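Local coordinates for protein type-iv like pilin ttha1222 (Thermus thermophilus, PDB 5G2F) that is a type IV pilin-like protein of natural competence that probably takes part in DNA uptake, present here without its N-terminal part, at residues Gln21-Pro24 and Ser25-Ala28; Val75-Ser78 and Ser79-Thr82. One frame throughout, in Å; residues are numbered along the deposited sequence.

Contact 1: Gln21-Pro24 and Ser25-Ala28; sequences QRDP and STGA
Asp23 OD1 is gripped by two backbone amides, Ser25 N and Thr26 N, each 2.9 Å away. Both reach the oxygen on its anti side, but from opposite faces of the carboxylate plane, and the bond from Thr26 N is the straighter at 162°. Having CG anti to the backbone N of Asp23 (chi1 -179°) brings OD1 to the two amides that follow the proline, and water 1 adds a third link by donating to OD1 while also bonding to Ser25 OG. The methylene of Asp23 meets the hydroxyl of Thr26, CB to OG1 3.4 Å, and OG1 in turn accepts from Ala28 N, an ST turn nested inside the larger reversal. That reversal is built on an Asx motif, Asp23 O taking Gly27 N while the side chain takes Ser25 N and Thr26 N, in the loop of the pilin domain after helix 3-19. Asp23 N closes it by giving to Ala28 O at 2.9 Å, almost straight at 171°. Gly27 turns the chain with a positive phi. The extended side chain of Arg22 runs past the carbonyl of Gly27, CG lying 3.3 Å from Gly27 O, and NH1 then bonds to that oxygen at 2.9 Å, in both the carbonyl plane and the guanidinium plane. NH1 also donates to Leu58 O, while NE forms a salt bridge with Glu19 at the end of the helix.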
ATOM      1  N   GLN A  21      -4.711 -12.714   4.712  1.00 27.63           N
ATOM      2  CA  GLN A  21      -5.568 -12.204   3.656  1.00 28.54           C
ATOM      3  C   GLN A  21      -5.819 -13.219   2.562  1.00 26.96           C
ATOM      4  O   GLN A  21      -6.501 -12.903   1.611  1.00 24.68           O
ATOM      5  CB  GLN A  21      -4.897 -11.053   2.925  1.00 32.04           C
ATOM      6  CG  GLN A  21      -4.097 -10.081   3.764  1.00 38.47           C
ATOM      7  CD  GLN A  21      -4.953  -9.210   4.625  1.00 40.64           C
ATOM      8  OE1 GLN A  21      -5.874  -8.589   4.121  1.00 44.90           O
ATOM      9  NE2 GLN A  21      -4.598  -9.084   5.918  1.00 40.92           N
ATOM     10  N   ARG A  22      -5.246 -14.421   2.637  1.00 25.57           N
ATOM     11  CA  ARG A  22      -5.503 -15.457   1.611  1.00 25.27           C
ATOM     12  C   ARG A  22      -6.945 -15.926   1.569  1.00 26.61           C
ATOM     13  O   ARG A  22      -7.575 -16.151   2.583  1.00 27.37           O
ATOM     14  CB  ARG A  22      -4.657 -16.697   1.823  1.00 25.79           C
ATOM     15  CG  ARG A  22      -3.174 -16.479   1.622  1.00 25.05           C
ATOM     16  CD  ARG A  22      -2.465 -17.807   1.818  1.00 25.10           C
ATOM     17  NE  ARG A  22      -1.017 -17.645   1.751  1.00 25.33           N
ATOM     18  CZ  ARG A  22      -0.320 -17.452   0.640  1.00 27.15           C
ATOM     19  NH1 ARG A  22      -0.907 -17.496  -0.561  1.00 25.22           N
ATOM     20  NH2 ARG A  22       0.989 -17.298   0.695  1.00 29.11           N
ATOM     21  N   ASP A  23      -7.465 -16.104   0.359  1.00 26.82           N
ATOM     22  CA  ASP A  23      -8.733 -16.770   0.215  1.00 28.66           C
ATOM     23  C   ASP A  23      -8.588 -18.180   0.785  1.00 28.20           C
ATOM     24  O   ASP A  23      -7.605 -18.861   0.492  1.00 27.28           O
ATOM     25  CB  ASP A  23      -9.105 -16.816  -1.236  1.00 29.38           C
ATOM     26  CG  ASP A  23     -10.426 -17.475  -1.451  1.00 33.64           C
ATOM     27  OD1 ASP A  23     -10.525 -18.734  -1.436  1.00 29.88           O
ATOM     28  OD2 ASP A  23     -11.406 -16.740  -1.614  1.00 32.62           O
ATOM     29  N   PRO A  24      -9.487 -18.591   1.654  1.00 30.65           N
ATOM     30  CA  PRO A  24      -9.275 -19.892   2.317  1.00 32.02           C
ATOM     31  C   PRO A  24      -9.564 -21.159   1.451  1.00 31.86           C
ATOM     32  O   PRO A  24      -9.187 -22.274   1.837  1.00 31.22           O
ATOM     33  CB  PRO A  24     -10.266 -19.839   3.492  1.00 35.58           C
ATOM     34  CG  PRO A  24     -11.275 -18.850   3.116  1.00 36.39           C
ATOM     35  CD  PRO A  24     -10.581 -17.828   2.255  1.00 34.79           C
ATOM     36  N   SER A  25     -10.145 -20.989   0.278  1.00 31.02           N
ATOM     37  CA  SER A  25     -10.279 -22.114  -0.656  1.00 31.52           C
ATOM     38  C   SER A  25      -9.218 -22.158  -1.738  1.00 28.88           C
ATOM     39  O   SER A  25      -8.748 -23.211  -2.121  1.00 29.04           O
ATOM     40  CB  SER A  25     -11.653 -22.039  -1.333  1.00 32.95           C
ATOM     41  OG  SER A  25     -12.674 -22.139  -0.378  1.00 36.22           O
ATOM     42  N   THR A  26      -8.858 -21.002  -2.295  1.00 26.79           N
ATOM     43  CA  THR A  26      -7.931 -20.940  -3.397  1.00 25.57           C
ATOM     44  C   THR A  26      -6.495 -20.616  -2.983  1.00 24.61           C
ATOM     45  O   THR A  26      -5.569 -20.919  -3.724  1.00 23.54           O
ATOM     46  CB  THR A  26      -8.345 -19.892  -4.451  1.00 26.94           C
ATOM     47  OG1 THR A  26      -8.135 -18.575  -3.941  1.00 25.59           O
ATOM     48  CG2 THR A  26      -9.781 -20.012  -4.852  1.00 29.56           C
ATOM     49  N   GLY A  27      -6.347 -19.956  -1.844  1.00 23.74           N
ATOM     50  CA  GLY A  27      -5.072 -19.457  -1.338  1.00 22.97           C
ATOM     51  C   GLY A  27      -4.648 -18.100  -1.887  1.00 24.98           C
ATOM     52  O   GLY A  27      -3.619 -17.554  -1.482  1.00 23.22           O
ATOM     53  N   ALA A  28      -5.424 -17.575  -2.853  1.00 24.41           N
ATOM     54  CA  ALA A  28      -5.005 -16.412  -3.590  1.00 24.82           C
ATOM     55  C   ALA A  28      -4.981 -15.204  -2.674  1.00 26.18           C
ATOM     56  O   ALA A  28      -5.829 -15.072  -1.799  1.00 24.78           O
ATOM     57  CB  ALA A  28      -5.962 -16.146  -4.738  1.00 25.74           C
TER
HETATM   58  O   HOH W   1     -13.186 -19.621   0.025  1.00 46.24           O

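Contact 2: Val75-Ser78 and Ser79-Thr82; sequences VYKS and SDGT
Tyr76 lays its ring obliquely against the backbone of Gly81 and Thr82, with CD1 3.4 Å from Thr82 O and, farther out, OH 3.9 Å from Gly81 CA. CG is anti to the backbone N (chi1 180°), which lets the ring reach back to the chain at Gly81 and Thr82. Thr82 O also receives the amide of Lys77, N to O 3.0 Å, nearly along the C=O axis, and a CA-H contact from Tyr76. Cutting Tyr76 back to an alanine is likely to strip the Gly81-Thr82 backbone of its aromatic cover. In return, Lys77 O faces the amides of Asp80, Gly81 and Thr82 through three weak bonds, at a turn that Gly81 passes with positive phi. Asp80 OD1 accepts from Thr82 N at 3.0 Å, an Asx turn, and from Thr82 OG1 at 2.6 Å on its syn side; both donors come from one face of the carboxylate. The same OD1 rests 3.4 Å from Lys77 CB. Water 2 donates to Thr82 OG1 and Val75 O, bridging the two arms. The turn joins strand 73-77 to the short edge strand 82-83; Ser78 OG bonds to Tyr60 N, and Tyr76 touches Tyr60 and Ile62 of the adjacent strand 60-66 and Val11, Arg12 and Ala15 of helix 3-19.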
ATOM      1  N   VAL A  75      15.365 -10.634   3.088  1.00 35.59           N
ATOM      2  CA  VAL A  75      14.427 -11.118   2.096  1.00 34.06           C
ATOM      3  C   VAL A  75      13.667 -12.336   2.643  1.00 32.27           C
ATOM      4  O   VAL A  75      14.283 -13.293   3.111  1.00 31.29           O
ATOM      5  CB  VAL A  75      15.189 -11.508   0.820  1.00 35.75           C
ATOM      6  CG1 VAL A  75      14.249 -12.018  -0.256  1.00 35.01           C
ATOM      7  CG2 VAL A  75      15.991 -10.346   0.307  1.00 37.82           C
ATOM      8  N   TYR A  76      12.331 -12.272   2.615  1.00 29.09           N
ATOM      9  CA  TYR A  76      11.452 -13.385   2.965  1.00 27.49           C
ATOM     10  C   TYR A  76      10.781 -13.885   1.715  1.00 25.85           C
ATOM     11  O   TYR A  76      10.230 -13.091   0.956  1.00 26.18           O
ATOM     12  CB  TYR A  76      10.382 -12.980   3.982  1.00 28.37           C
ATOM     13  CG  TYR A  76       9.471 -14.099   4.347  1.00 28.04           C
ATOM     14  CD1 TYR A  76       9.836 -15.074   5.259  1.00 31.05           C
ATOM     15  CD2 TYR A  76       8.272 -14.254   3.706  1.00 27.40           C
ATOM     16  CE1 TYR A  76       9.014 -16.156   5.530  1.00 31.15           C
ATOM     17  CE2 TYR A  76       7.410 -15.275   4.025  1.00 28.64           C
ATOM     18  CZ  TYR A  76       7.778 -16.229   4.939  1.00 29.89           C
ATOM     19  OH  TYR A  76       6.939 -17.280   5.171  1.00 30.62           O
ATOM     20  N   LYS A  77      10.800 -15.196   1.500  1.00 25.43           N
ATOM     21  CA  LYS A  77      10.115 -15.834   0.360  1.00 23.65           C
ATOM     22  C   LYS A  77       9.036 -16.750   0.910  1.00 25.23           C
ATOM     23  O   LYS A  77       9.344 -17.742   1.627  1.00 23.93           O
ATOM     24  CB  LYS A  77      11.139 -16.652  -0.493  1.00 24.80           C
ATOM     25  CG  LYS A  77      12.137 -15.725  -1.202  1.00 25.71           C
ATOM     26  CD  LYS A  77      13.256 -16.465  -1.938  1.00 25.73           C
ATOM     27  CE  LYS A  77      14.263 -15.450  -2.434  1.00 27.24           C
ATOM     28  NZ  LYS A  77      15.432 -16.073  -3.117  1.00 28.73           N
ATOM     29  N   SER A  78       7.788 -16.472   0.575  1.00 23.81           N
ATOM     30  CA  SER A  78       6.700 -17.302   1.079  1.00 24.50           C
ATOM     31  C   SER A  78       6.726 -18.721   0.528  1.00 26.34           C
ATOM     32  O   SER A  78       6.274 -19.652   1.225  1.00 26.59           O
ATOM     33  CB  SER A  78       5.321 -16.696   0.792  1.00 24.73           C
ATOM     34  OG  SER A  78       5.023 -16.732  -0.609  1.00 23.50           O
ATOM     35  N   SER A  79       7.300 -18.905  -0.665  1.00 25.73           N
ATOM     36  CA  SER A  79       7.259 -20.210  -1.289  1.00 27.16           C
ATOM     37  C   SER A  79       8.068 -21.243  -0.505  1.00 27.08           C
ATOM     38  O   SER A  79       7.645 -22.403  -0.441  1.00 25.97           O
ATOM     39  CB  SER A  79       7.751 -20.214  -2.747  1.00 30.23           C
ATOM     40  OG  SER A  79       9.067 -19.651  -2.864  1.00 36.52           O
ATOM     41  N   ASP A  80       9.193 -20.830   0.033  1.00 24.86           N
ATOM     42  CA  ASP A  80      10.089 -21.734   0.782  1.00 24.47           C
ATOM     43  C   ASP A  80      10.222 -21.403   2.259  1.00 24.77           C
ATOM     44  O   ASP A  80      10.925 -22.111   3.012  1.00 25.15           O
ATOM     45  CB  ASP A  80      11.435 -21.921   0.069  1.00 25.01           C
ATOM     46  CG  ASP A  80      12.298 -20.683   0.045  1.00 26.14           C
ATOM     47  OD1 ASP A  80      11.958 -19.692   0.709  1.00 25.22           O
ATOM     48  OD2 ASP A  80      13.382 -20.761  -0.619  1.00 25.61           O
ATOM     49  N   GLY A  81       9.555 -20.335   2.671  1.00 25.56           N
ATOM     50  CA  GLY A  81       9.570 -19.882   4.057  1.00 26.04           C
ATOM     51  C   GLY A  81      10.910 -19.445   4.575  1.00 26.62           C
ATOM     52  O   GLY A  81      11.158 -19.454   5.799  1.00 27.46           O
ATOM     53  N   THR A  82      11.810 -19.045   3.683  1.00 26.48           N
ATOM     54  CA  THR A  82      13.172 -18.667   4.092  1.00 26.86           C
ATOM     55  C   THR A  82      13.251 -17.159   4.332  1.00 29.83           C
ATOM     56  O   THR A  82      12.557 -16.342   3.676  1.00 26.22           O
ATOM     57  CB  THR A  82      14.268 -18.989   3.057  1.00 27.84           C
ATOM     58  OG1 THR A  82      13.975 -18.376   1.783  1.00 27.44           O
ATOM     59  CG2 THR A  82      14.393 -20.488   2.876  1.00 28.18           C
TER
HETATM   60  O   HOH W   2      14.696 -15.667   1.541  1.00 31.49           O

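In the fold
Both contacts are surface turns in which an aspartate oxygen takes two donors, two backbone amides in contact 1, an amide and a hydroxyl in contact 2, but the fold uses them at different places. Contact 1 lies about 18 Å from the chain centre, in the loop that leaves helix 3-19 toward strand 47-54, and Gln21 and Pro24 there also meet the second subunit. Contact 2, about 9 Å from the centre, closes the edge of the antiparallel sheet, and no other chain of the assembly touches it. Arg22 ties contact 1 to the helix through a salt bridge with Glu19, whereas Tyr76 of contact 2 touches helix 3-19 by packing. Their centres stand about 18 Å apart, and Arg22 packs loosely near Ser78.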